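Local coordinates for protein transaminase (Bacillus megaterium, PDB 5G0A) that catalyses, with pyridoxal-5'-phosphate as cofactor, the S-selective transfer of amino groups between amines and carbonyl compounds, as an omega-transaminase of aminotransferase class III, at residues 51-56 and 430-435; 82-87 and 330-336; 122-126 and 149-155; 211-216 and 250-255. All blocks are in the same frame, centred on the assembly; numbering follows the deposited sequence.

How the interactions relate
Interaction 1 joins strands 51-54 and 431-432, bringing an N-terminal and a C-terminal part of the chain together in a four-stranded mixed sheet; the other three contacts are nested inside the long loop it closes. Interaction 2 in turn encloses interactions 3 and 4, which follow one another in series. Interactions 2 and 3 have centres about 21 Å apart, and both touch the second subunit. Each grips the phosphate of a different pyridoxal-5'-phosphate, since both subunits contribute to each site. Interaction 4 lies away from the cofactor sites, its centre about 26 Å from that of interaction 3, where helices 214-226 and 251-262 meet. Interactions 1 and 4 pack the fold without touching the cofactor.

Interaction 1: 51-56 and 430-435; sequences RLLDFF and GVLIGG
With CG beside its backbone N (chi1 -65°), F56 brings its ring atom CD2 against L432 CB. From there the F56 ring runs along the backbone of 432-435, its CZ 3.4 Å from G434 N. Glycine suits position 434, because a CB there would press on this ring. The corresponding torsion of L432 (chi1 -61°) carries CG and CD1 the other way, so that CD1 lies 3.9 Å from L52 CB and 4.0 Å from D54 OD1, one branched side chain spanning two residues of strand 51-54. On the other sheet face L53 and V431 lie side by side and pack on helix 451-468.

The strands are parallel and joined by backbone bonds: L53 N to G430 O, L432 N to L53 O at 2.8 Å, and F55 N to L432 O at 2.7 Å. Water 1 bridges R51 O and G430 O, and water 2 links F55 O to G434 N. Just past this pairing, D54 OD1 accepts F56 N at 3.1 Å from above the carboxylate plane, an Asx turn, while OD2 takes Q58 N. Strand 431-432 is an outermost strand of a small mixed sheet, parallel to 51-54, which in turn runs antiparallel to 43-45.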
# COMPACT_ATOMS: atom_id res chain seq x y z
N ARG B 51 14.57 23.68 -41.59
CA ARG B 51 14.71 22.22 -41.49
C ARG B 51 15.65 21.88 -40.34
O ARG B 51 16.69 22.51 -40.18
CB ARG B 51 15.28 21.63 -42.78
CG ARG B 51 14.35 21.69 -43.99
CD ARG B 51 15.00 20.90 -45.11
NE ARG B 51 14.38 19.59 -45.29
CZ ARG B 51 15.04 18.46 -45.51
NH1 ARG B 51 16.38 18.44 -45.55
NH2 ARG B 51 14.36 17.34 -45.68
N LEU B 52 15.27 20.87 -39.56
CA LEU B 52 16.02 20.49 -38.36
C LEU B 52 16.34 19.00 -38.46
O LEU B 52 15.43 18.19 -38.63
CB LEU B 52 15.21 20.77 -37.09
CG LEU B 52 14.73 22.21 -36.85
CD1 LEU B 52 13.73 22.29 -35.71
CD2 LEU B 52 15.91 23.17 -36.62
N LEU B 53 17.62 18.65 -38.41
CA LEU B 53 18.00 17.24 -38.46
C LEU B 53 17.87 16.67 -37.05
O LEU B 53 18.49 17.15 -36.10
CB LEU B 53 19.45 17.09 -38.97
CG LEU B 53 20.04 15.68 -38.94
CD1 LEU B 53 19.23 14.69 -39.77
CD2 LEU B 53 21.50 15.72 -39.41
N ASP B 54 17.02 15.65 -36.90
CA ASP B 54 16.59 15.24 -35.57
C ASP B 54 17.36 14.01 -35.07
O ASP B 54 16.97 12.89 -35.36
CB ASP B 54 15.08 14.93 -35.60
CG ASP B 54 14.52 14.58 -34.23
OD1 ASP B 54 15.19 14.84 -33.21
OD2 ASP B 54 13.41 14.02 -34.20
N PHE B 55 18.45 14.23 -34.34
CA PHE B 55 19.20 13.10 -33.80
C PHE B 55 18.75 12.71 -32.38
O PHE B 55 19.53 12.15 -31.60
CB PHE B 55 20.73 13.27 -33.96
CG PHE B 55 21.28 12.57 -35.17
CD1 PHE B 55 20.77 12.85 -36.44
CD2 PHE B 55 22.29 11.61 -35.05
CE1 PHE B 55 21.24 12.19 -37.57
CE2 PHE B 55 22.79 10.96 -36.19
CZ PHE B 55 22.26 11.25 -37.44
N PHE B 56 17.49 13.03 -32.06
CA PHE B 56 16.76 12.32 -30.99
C PHE B 56 15.79 11.29 -31.58
O PHE B 56 15.29 10.44 -30.82
CB PHE B 56 15.95 13.27 -30.13
CG PHE B 56 16.79 14.23 -29.34
CD1 PHE B 56 17.33 13.85 -28.13
CD2 PHE B 56 17.04 15.51 -29.83
CE1 PHE B 56 18.11 14.74 -27.40
CE2 PHE B 56 17.81 16.40 -29.11
CZ PHE B 56 18.36 16.01 -27.89
N GLY B 430 21.66 23.75 -37.09
CA GLY B 430 20.40 23.12 -37.51
C GLY B 430 20.29 21.64 -37.14
O GLY B 430 19.60 20.89 -37.83
N VAL B 431 20.98 21.23 -36.08
CA VAL B 431 20.98 19.83 -35.63
C VAL B 431 20.40 19.74 -34.23
O VAL B 431 20.70 20.58 -33.36
CB VAL B 431 22.39 19.19 -35.69
CG1 VAL B 431 22.39 17.78 -35.09
CG2 VAL B 431 22.90 19.14 -37.13
N LEU B 432 19.51 18.76 -34.03
CA LEU B 432 18.97 18.44 -32.70
C LEU B 432 19.72 17.23 -32.18
O LEU B 432 19.60 16.13 -32.72
CB LEU B 432 17.46 18.12 -32.79
CG LEU B 432 16.57 19.26 -33.31
CD1 LEU B 432 15.20 18.78 -33.76
CD2 LEU B 432 16.42 20.34 -32.24
N ILE B 433 20.51 17.42 -31.13
CA ILE B 433 21.31 16.33 -30.56
C ILE B 433 21.62 16.72 -29.13
O ILE B 433 21.75 17.91 -28.84
CB ILE B 433 22.60 16.05 -31.39
CG1 ILE B 433 23.20 14.68 -31.06
CG2 ILE B 433 23.63 17.17 -31.22
CD1 ILE B 433 24.14 14.12 -32.12
N GLY B 434 21.69 15.74 -28.24
CA GLY B 434 21.87 15.99 -26.82
C GLY B 434 21.56 14.76 -25.99
O GLY B 434 21.97 13.65 -26.35
N GLY B 435 20.85 14.96 -24.89
CA GLY B 435 20.52 13.85 -23.99
C GLY B 435 19.42 14.16 -22.99
O GLY B 435 18.99 15.31 -22.86
O HOH W 1 19.32 21.31 -40.66
O HOH W 2 20.80 13.18 -29.20

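Interaction 2: 82-87 and 330-336; sequences YGFVWD and TYAGHPV. With PLP (pyridoxal-5'-phosphate), chain E.
P335 sits over the face of Y82, its CB 3.9 Å from the ring centroid and only 10° off the normal, a CH-pi contact that suits the compact, rigid proline ring. F84 lies between the two segments, touching T330, Y331, H334 and P335. Its CZ points edge-on at T330 O, 3.1 Å away, while Y331 turns an edge toward one face in an offset edge-to-face pair with planes at 84°. H334 completes this aromatic cluster obliquely, CD2 lying 3.5 Å from F84 CD1. Water 3 adds a polar link by donating to V85 O and A332 O.

A type II turn from Y331 to H334, with glycine at 333 adopting positive phi, leads directly into helix 335-350. H334 is its N-cap: with CG anti to the backbone N (chi1 -168°), ND1 accepts V336 N at 3.2 Å, nearly in the ring plane. Were H334 an alanine, V336 N would probably lose its capping acceptor and F84 one packing partner.

Beyond this shell the second subunit fixes both segments, its S303 O bonding H334 NE2 and its I36 O bonding Y82 OH. T330, at the head of segment 330-336, contributes to a cofactor site at the dimer interface: its N and OG1 both donate to phosphate oxygen O2P of pyridoxal-5'-phosphate, OG1 at 2.7 Å. S122 OG and G121 N of the second subunit bind that cofactor as well.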
# COMPACT_ATOMS: atom_id res chain seq x y z
N TYR B 82 -12.10 0.69 -42.65
CA TYR B 82 -12.36 1.00 -41.25
C TYR B 82 -12.29 2.51 -41.00
O TYR B 82 -11.60 3.21 -41.74
CB TYR B 82 -11.28 0.29 -40.41
CG TYR B 82 -11.26 -1.22 -40.55
CD1 TYR B 82 -12.29 -2.00 -39.98
CD2 TYR B 82 -10.21 -1.87 -41.20
CE1 TYR B 82 -12.28 -3.39 -40.08
CE2 TYR B 82 -10.18 -3.26 -41.30
CZ TYR B 82 -11.22 -4.01 -40.75
OH TYR B 82 -11.18 -5.39 -40.84
N GLY B 83 -12.97 3.05 -39.97
CA GLY B 83 -13.79 2.29 -39.03
C GLY B 83 -13.05 1.89 -37.76
O GLY B 83 -11.84 2.14 -37.59
N PHE B 84 -13.79 1.23 -36.88
CA PHE B 84 -13.23 0.75 -35.62
C PHE B 84 -13.97 -0.49 -35.16
O PHE B 84 -15.20 -0.52 -35.15
CB PHE B 84 -13.37 1.84 -34.55
CG PHE B 84 -13.06 1.32 -33.16
CD1 PHE B 84 -11.74 1.01 -32.83
CD2 PHE B 84 -14.08 1.06 -32.24
CE1 PHE B 84 -11.43 0.47 -31.59
CE2 PHE B 84 -13.77 0.51 -30.98
CZ PHE B 84 -12.44 0.23 -30.66
N VAL B 85 -13.22 -1.52 -34.76
CA VAL B 85 -13.80 -2.62 -33.98
C VAL B 85 -12.90 -2.87 -32.78
O VAL B 85 -11.68 -2.66 -32.87
CB VAL B 85 -14.01 -3.94 -34.78
CG1 VAL B 85 -15.07 -3.75 -35.87
CG2 VAL B 85 -12.69 -4.49 -35.33
N TRP B 86 -13.50 -3.32 -31.67
CA TRP B 86 -12.70 -3.61 -30.49
C TRP B 86 -12.24 -5.06 -30.49
O TRP B 86 -12.53 -5.82 -31.42
CB TRP B 86 -13.40 -3.22 -29.19
CG TRP B 86 -14.58 -4.04 -28.72
CD1 TRP B 86 -15.86 -4.04 -29.21
CD2 TRP B 86 -14.58 -4.93 -27.59
NE1 TRP B 86 -16.66 -4.86 -28.46
CE2 TRP B 86 -15.90 -5.44 -27.47
CE3 TRP B 86 -13.59 -5.35 -26.68
CZ2 TRP B 86 -16.27 -6.33 -26.46
CZ3 TRP B 86 -13.96 -6.28 -25.68
CH2 TRP B 86 -15.30 -6.76 -25.59
N ASP B 87 -11.52 -5.42 -29.43
CA ASP B 87 -10.64 -6.60 -29.47
C ASP B 87 -11.40 -7.92 -29.54
O ASP B 87 -10.81 -8.96 -29.85
CB ASP B 87 -9.73 -6.59 -28.23
CG ASP B 87 -8.52 -7.50 -28.37
OD1 ASP B 87 -7.85 -7.48 -29.44
OD2 ASP B 87 -8.24 -8.22 -27.38
N THR B 330 -10.38 0.03 -24.79
CA THR B 330 -11.15 0.40 -26.00
C THR B 330 -10.31 0.24 -27.29
O THR B 330 -10.72 -0.49 -28.21
CB THR B 330 -11.72 1.84 -25.91
OG1 THR B 330 -12.52 1.95 -24.72
CG2 THR B 330 -12.62 2.14 -27.12
N TYR B 331 -9.16 0.91 -27.34
CA TYR B 331 -8.39 0.98 -28.58
C TYR B 331 -7.39 -0.16 -28.77
O TYR B 331 -6.67 -0.19 -29.77
CB TYR B 331 -7.73 2.35 -28.75
CG TYR B 331 -8.77 3.45 -28.81
CD1 TYR B 331 -9.95 3.27 -29.53
CD2 TYR B 331 -8.60 4.64 -28.11
CE1 TYR B 331 -10.93 4.26 -29.58
CE2 TYR B 331 -9.57 5.65 -28.18
CZ TYR B 331 -10.74 5.43 -28.91
OH TYR B 331 -11.74 6.40 -29.00
N ALA B 332 -7.34 -1.10 -27.82
CA ALA B 332 -6.48 -2.27 -28.01
C ALA B 332 -6.83 -3.00 -29.31
O ALA B 332 -7.96 -3.46 -29.48
CB ALA B 332 -6.63 -3.24 -26.84
N GLY B 333 -5.85 -3.10 -30.20
CA GLY B 333 -6.01 -3.81 -31.47
C GLY B 333 -6.63 -2.96 -32.57
O GLY B 333 -7.01 -3.48 -33.62
N HIS B 334 -6.74 -1.65 -32.32
CA HIS B 334 -7.36 -0.72 -33.28
C HIS B 334 -6.97 -1.07 -34.71
O HIS B 334 -5.79 -1.07 -35.03
CB HIS B 334 -6.97 0.73 -32.95
CG HIS B 334 -7.79 1.73 -33.71
ND1 HIS B 334 -7.75 1.85 -35.09
CD2 HIS B 334 -8.70 2.64 -33.28
CE1 HIS B 334 -8.61 2.78 -35.47
NE2 HIS B 334 -9.19 3.27 -34.39
N PRO B 335 -7.97 -1.37 -35.59
CA PRO B 335 -7.57 -1.99 -36.87
C PRO B 335 -6.68 -1.09 -37.73
O PRO B 335 -5.83 -1.59 -38.45
CB PRO B 335 -8.93 -2.30 -37.56
CG PRO B 335 -9.91 -1.37 -36.89
CD PRO B 335 -9.43 -1.26 -35.45
N VAL B 336 -6.87 0.23 -37.65
CA VAL B 336 -6.04 1.14 -38.47
C VAL B 336 -4.63 1.25 -37.89
O VAL B 336 -3.64 1.27 -38.63
CB VAL B 336 -6.70 2.52 -38.62
CG1 VAL B 336 -5.84 3.45 -39.47
CG2 VAL B 336 -8.09 2.38 -39.24
N1 PLP E . -13.75 5.62 -18.10
C2 PLP E . -14.97 5.29 -18.54
C2A PLP E . -16.22 5.83 -17.88
C3 PLP E . -15.10 4.44 -19.72
O3 PLP E . -16.33 4.11 -20.17
C4 PLP E . -13.87 3.97 -20.39
C4A PLP E . -13.97 3.14 -21.66
C5 PLP E . -12.59 4.39 -19.80
C6 PLP E . -12.59 5.18 -18.66
C5A PLP E . -11.25 3.90 -20.32
O4P PLP E . -11.03 4.17 -21.68
P PLP E . -10.02 3.25 -22.52
O1P PLP E . -8.72 3.12 -21.76
O2P PLP E . -10.76 1.94 -22.72
O3P PLP E . -9.83 4.03 -23.78
O HOH W 3 -9.55 -4.03 -31.67
O HOH W 4 -10.15 -3.44 -27.85

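Interaction 3: 122-126 and 149-155; sequences SEAVE and HGWTGGA. With PLP (pyridoxal-5'-phosphate), chain K.
The indole of W151 approaches S122 obliquely, its CD1 3.2 Å from S122 OG. T152 CG2 lies over one face of that indole, offset toward the rim, and phosphate oxygen O2P of pyridoxal-5'-phosphate lies at its edge, near the plane. The other important flat group is the carboxylate of E126. T152 OG1 meets the anti lone pair of its OE2 at 2.6 Å, whereas A155 N comes from above the plane, 72° out of it, at 2.9 Å. G154 N adds a weak bond to the same oxygen. A bend at chi2 (-83°) curls the glutamate back to this group of donors.

Here the start of helix 121-136 forms the phosphate end of the cofactor pocket: S122 N and OG both donate to O2P, OG at 2.7 Å. The same hydroxyl accepts W151 N at 3.0 Å, so a small serine ties loop and phosphate together. Glycine fits position 150, since a CB would clash with S122 OG. Without the carboxylate of E126, as with a leucine in its place, T152 OG1 and A155 N would probably lose their common acceptor and the turn at 153-155 its tie to the helix.

Between the polar ends V125 CG1 packs on A155 CB at 3.8 Å. Farther out, H149 ND1 bonds to D269, and E126 OE1 accepts G153 N of the second subunit, carrying the contact across the dimer interface.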
# COMPACT_ATOMS: atom_id res chain seq x y z
N SER B 122 3.49 2.31 -22.23
CA SER B 122 3.10 2.21 -20.81
C SER B 122 1.99 1.20 -20.65
O SER B 122 2.01 0.41 -19.72
CB SER B 122 2.65 3.56 -20.24
OG SER B 122 3.76 4.44 -20.15
N GLU B 123 1.00 1.24 -21.55
CA GLU B 123 -0.06 0.21 -21.53
C GLU B 123 0.49 -1.20 -21.72
O GLU B 123 0.00 -2.15 -21.11
CB GLU B 123 -1.15 0.51 -22.56
CG GLU B 123 -2.07 1.66 -22.10
CD GLU B 123 -3.29 1.83 -23.00
OE1 GLU B 123 -3.28 1.29 -24.13
OE2 GLU B 123 -4.26 2.48 -22.55
N ALA B 124 1.50 -1.34 -22.57
CA ALA B 124 2.14 -2.66 -22.75
C ALA B 124 2.80 -3.14 -21.45
O ALA B 124 2.71 -4.34 -21.11
CB ALA B 124 3.18 -2.62 -23.87
N VAL B 125 3.50 -2.24 -20.77
CA VAL B 125 4.14 -2.58 -19.47
C VAL B 125 3.06 -2.91 -18.42
O VAL B 125 3.19 -3.88 -17.68
CB VAL B 125 5.07 -1.45 -19.01
CG1 VAL B 125 5.57 -1.66 -17.57
CG2 VAL B 125 6.29 -1.35 -19.96
N GLU B 126 1.98 -2.13 -18.37
CA GLU B 126 0.86 -2.46 -17.45
C GLU B 126 0.38 -3.89 -17.68
O GLU B 126 0.15 -4.67 -16.72
CB GLU B 126 -0.34 -1.49 -17.61
CG GLU B 126 -0.02 -0.02 -17.32
CD GLU B 126 -0.06 0.34 -15.83
OE1 GLU B 126 -0.51 -0.48 -15.01
OE2 GLU B 126 0.35 1.45 -15.50
N HIS B 149 10.11 2.61 -17.29
CA HIS B 149 9.20 1.65 -17.89
C HIS B 149 7.85 2.29 -18.21
O HIS B 149 6.89 1.58 -18.49
CB HIS B 149 9.02 0.40 -16.98
CG HIS B 149 10.28 -0.39 -16.81
ND1 HIS B 149 10.88 -1.05 -17.86
CD2 HIS B 149 11.07 -0.61 -15.72
CE1 HIS B 149 11.99 -1.64 -17.43
NE2 HIS B 149 12.12 -1.40 -16.14
N GLY B 150 7.78 3.62 -18.18
CA GLY B 150 6.50 4.26 -18.51
C GLY B 150 5.97 5.09 -17.36
O GLY B 150 6.61 5.20 -16.32
N TRP B 151 4.76 5.66 -17.54
CA TRP B 151 4.31 6.72 -16.64
C TRP B 151 2.96 6.48 -15.95
O TRP B 151 2.63 7.19 -14.99
CB TRP B 151 4.23 8.06 -17.40
CG TRP B 151 3.16 8.04 -18.45
CD1 TRP B 151 3.30 7.60 -19.74
CD2 TRP B 151 1.78 8.42 -18.30
NE1 TRP B 151 2.08 7.68 -20.39
CE2 TRP B 151 1.14 8.19 -19.54
CE3 TRP B 151 1.03 8.94 -17.22
CZ2 TRP B 151 -0.22 8.48 -19.75
CZ3 TRP B 151 -0.34 9.20 -17.43
CH2 TRP B 151 -0.95 8.97 -18.69
N THR B 152 2.17 5.53 -16.47
CA THR B 152 0.87 5.20 -15.90
C THR B 152 1.11 4.50 -14.55
O THR B 152 2.24 4.06 -14.26
CB THR B 152 0.03 4.32 -16.87
OG1 THR B 152 0.86 3.25 -17.34
CG2 THR B 152 -0.45 5.12 -18.11
N GLY B 153 0.09 4.44 -13.70
CA GLY B 153 0.25 4.04 -12.30
C GLY B 153 1.04 2.77 -12.06
O GLY B 153 1.95 2.78 -11.23
N GLY B 154 0.74 1.70 -12.80
CA GLY B 154 1.49 0.44 -12.64
C GLY B 154 2.91 0.49 -13.21
O GLY B 154 3.87 0.11 -12.55
N ALA B 155 3.05 0.98 -14.45
CA ALA B 155 4.36 1.15 -15.06
C ALA B 155 5.27 2.10 -14.25
O ALA B 155 6.47 1.91 -14.15
CB ALA B 155 4.20 1.67 -16.49
N1 PLP K . 9.46 1.57 -21.51
C2 PLP K . 10.59 2.09 -22.04
C2A PLP K . 11.91 1.36 -21.89
C3 PLP K . 10.52 3.34 -22.84
O3 PLP K . 11.60 3.87 -23.42
C4 PLP K . 9.21 4.00 -22.99
C4A PLP K . 9.09 5.27 -23.85
C5 PLP K . 8.07 3.34 -22.32
C6 PLP K . 8.27 2.17 -21.59
C5A PLP K . 6.68 3.94 -22.33
O4P PLP K . 6.12 4.07 -23.62
P PLP K . 4.97 5.19 -23.83
O1P PLP K . 4.54 4.86 -25.23
O2P PLP K . 3.89 5.00 -22.78
O3P PLP K . 5.66 6.52 -23.70

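Interaction 4: 211-216 and 250-255; sequences GELLSV and EYIPQI
Q254 grips the backbone of the opposite segment at two points. Its OE1 accepts L213 N at 2.8 Å, the N-H arriving in the carbonyl plane on a lone pair at an N-H...O angle of 161°. Its NE2 donates to G211 O at 3.1 Å, with that donor tilted 25° from the glycine carbonyl plane. Glutamine suits the place because one amide offers an acceptor and a donor to a chain presenting an N-H and a C=O two residues apart. An extended course beyond CG carries the amide across from helix 251-262. At 211, glycine avoids a CB that would press on the preceding carbonyl oxygen.

Around this amide the contacts are mostly apolar. V216 CG2 meets Y251 CD1 at 3.8 Å and I255 CD1 at 4.1 Å, and it also lies beside Q254 OE1, so a compact branched residue touches three side chains. L213 reaches the start of the opposite helix with its CD1, 3.5 Å from Y251 N and beside Y251 CB. At the edge of the tyrosine ring, in its plane, stands S215 OG, 3.5 Å from Y251 CD1.

L213 is the N-cap residue of helix 214-226, so Q254 holds the segment where that helix begins. Side chains thus pack the first turn of one helix against the start of another, helix 251-262 leading into strand 265-269 of the seven-stranded mixed sheet of this PLP-dependent aminotransferase fold.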
# COMPACT_ATOMS: atom_id res chain seq x y z
N GLY B 211 32.22 -15.29 -9.57
CA GLY B 211 32.06 -14.71 -10.91
C GLY B 211 30.73 -13.99 -11.13
O GLY B 211 30.49 -13.42 -12.20
N GLU B 212 29.88 -14.01 -10.12
CA GLU B 212 28.58 -13.33 -10.15
C GLU B 212 28.79 -11.82 -10.00
O GLU B 212 29.49 -11.37 -9.09
CB GLU B 212 27.70 -13.86 -9.01
CG GLU B 212 26.27 -13.36 -8.99
CD GLU B 212 25.48 -13.87 -7.80
OE1 GLU B 212 26.07 -14.11 -6.72
OE2 GLU B 212 24.25 -14.03 -7.94
N LEU B 213 28.22 -11.04 -10.93
CA LEU B 213 28.26 -9.59 -10.80
C LEU B 213 27.63 -9.21 -9.47
O LEU B 213 26.63 -9.80 -9.05
CB LEU B 213 27.53 -8.91 -11.97
CG LEU B 213 28.22 -8.91 -13.34
CD1 LEU B 213 27.26 -8.42 -14.42
CD2 LEU B 213 29.46 -8.05 -13.34
N LEU B 214 28.23 -8.24 -8.79
CA LEU B 214 27.74 -7.80 -7.49
C LEU B 214 26.31 -7.27 -7.56
O LEU B 214 25.50 -7.50 -6.65
CB LEU B 214 28.67 -6.74 -6.87
CG LEU B 214 29.67 -7.19 -5.79
CD1 LEU B 214 30.52 -8.37 -6.22
CD2 LEU B 214 30.55 -6.02 -5.36
N SER B 215 26.00 -6.56 -8.65
CA SER B 215 24.63 -6.11 -8.90
C SER B 215 23.66 -7.29 -8.90
O SER B 215 22.59 -7.21 -8.27
CB SER B 215 24.54 -5.34 -10.21
OG SER B 215 24.87 -6.19 -11.28
N VAL B 216 24.01 -8.35 -9.63
CA VAL B 216 23.20 -9.57 -9.67
C VAL B 216 23.14 -10.26 -8.30
O VAL B 216 22.06 -10.70 -7.85
CB VAL B 216 23.71 -10.55 -10.76
CG1 VAL B 216 22.95 -11.87 -10.70
CG2 VAL B 216 23.60 -9.91 -12.15
N GLU B 250 27.89 -9.19 -19.31
CA GLU B 250 27.50 -10.35 -18.54
C GLU B 250 26.20 -10.21 -17.75
O GLU B 250 25.63 -11.21 -17.32
CB GLU B 250 28.61 -10.74 -17.58
CG GLU B 250 29.03 -12.19 -17.72
CD GLU B 250 29.36 -12.54 -19.16
OE1 GLU B 250 30.27 -11.91 -19.72
OE2 GLU B 250 28.69 -13.44 -19.73
N TYR B 251 25.78 -8.98 -17.52
CA TYR B 251 24.60 -8.72 -16.68
C TYR B 251 23.33 -9.47 -17.13
O TYR B 251 22.72 -10.20 -16.33
CB TYR B 251 24.34 -7.21 -16.57
CG TYR B 251 23.13 -6.91 -15.72
CD1 TYR B 251 23.23 -6.82 -14.33
CD2 TYR B 251 21.87 -6.76 -16.32
CE1 TYR B 251 22.10 -6.57 -13.54
CE2 TYR B 251 20.74 -6.51 -15.55
CZ TYR B 251 20.85 -6.41 -14.17
OH TYR B 251 19.73 -6.16 -13.43
N ILE B 252 22.95 -9.31 -18.40
CA ILE B 252 21.72 -9.92 -18.90
C ILE B 252 21.75 -11.46 -18.88
O ILE B 252 20.83 -12.10 -18.37
CB ILE B 252 21.29 -9.34 -20.29
CG1 ILE B 252 20.84 -7.87 -20.14
CG2 ILE B 252 20.20 -10.20 -20.94
CD1 ILE B 252 19.56 -7.68 -19.28
N PRO B 253 22.84 -12.08 -19.38
CA PRO B 253 22.90 -13.53 -19.20
C PRO B 253 22.81 -13.94 -17.73
O PRO B 253 22.17 -14.96 -17.41
CB PRO B 253 24.27 -13.91 -19.82
CG PRO B 253 24.51 -12.85 -20.84
CD PRO B 253 23.93 -11.59 -20.25
N GLN B 254 23.41 -13.16 -16.83
CA GLN B 254 23.34 -13.51 -15.41
C GLN B 254 21.93 -13.34 -14.82
O GLN B 254 21.53 -14.11 -13.96
CB GLN B 254 24.39 -12.77 -14.60
CG GLN B 254 25.76 -13.43 -14.72
CD GLN B 254 26.79 -12.84 -13.77
OE1 GLN B 254 26.46 -12.23 -12.76
NE2 GLN B 254 28.06 -13.03 -14.11
N ILE B 255 21.20 -12.34 -15.29
CA ILE B 255 19.81 -12.17 -14.86
C ILE B 255 18.92 -13.29 -15.37
O ILE B 255 18.05 -13.78 -14.63
CB ILE B 255 19.25 -10.78 -15.26
CG1 ILE B 255 19.86 -9.67 -14.38
CG2 ILE B 255 17.71 -10.76 -15.24
CD1 ILE B 255 19.55 -9.73 -12.88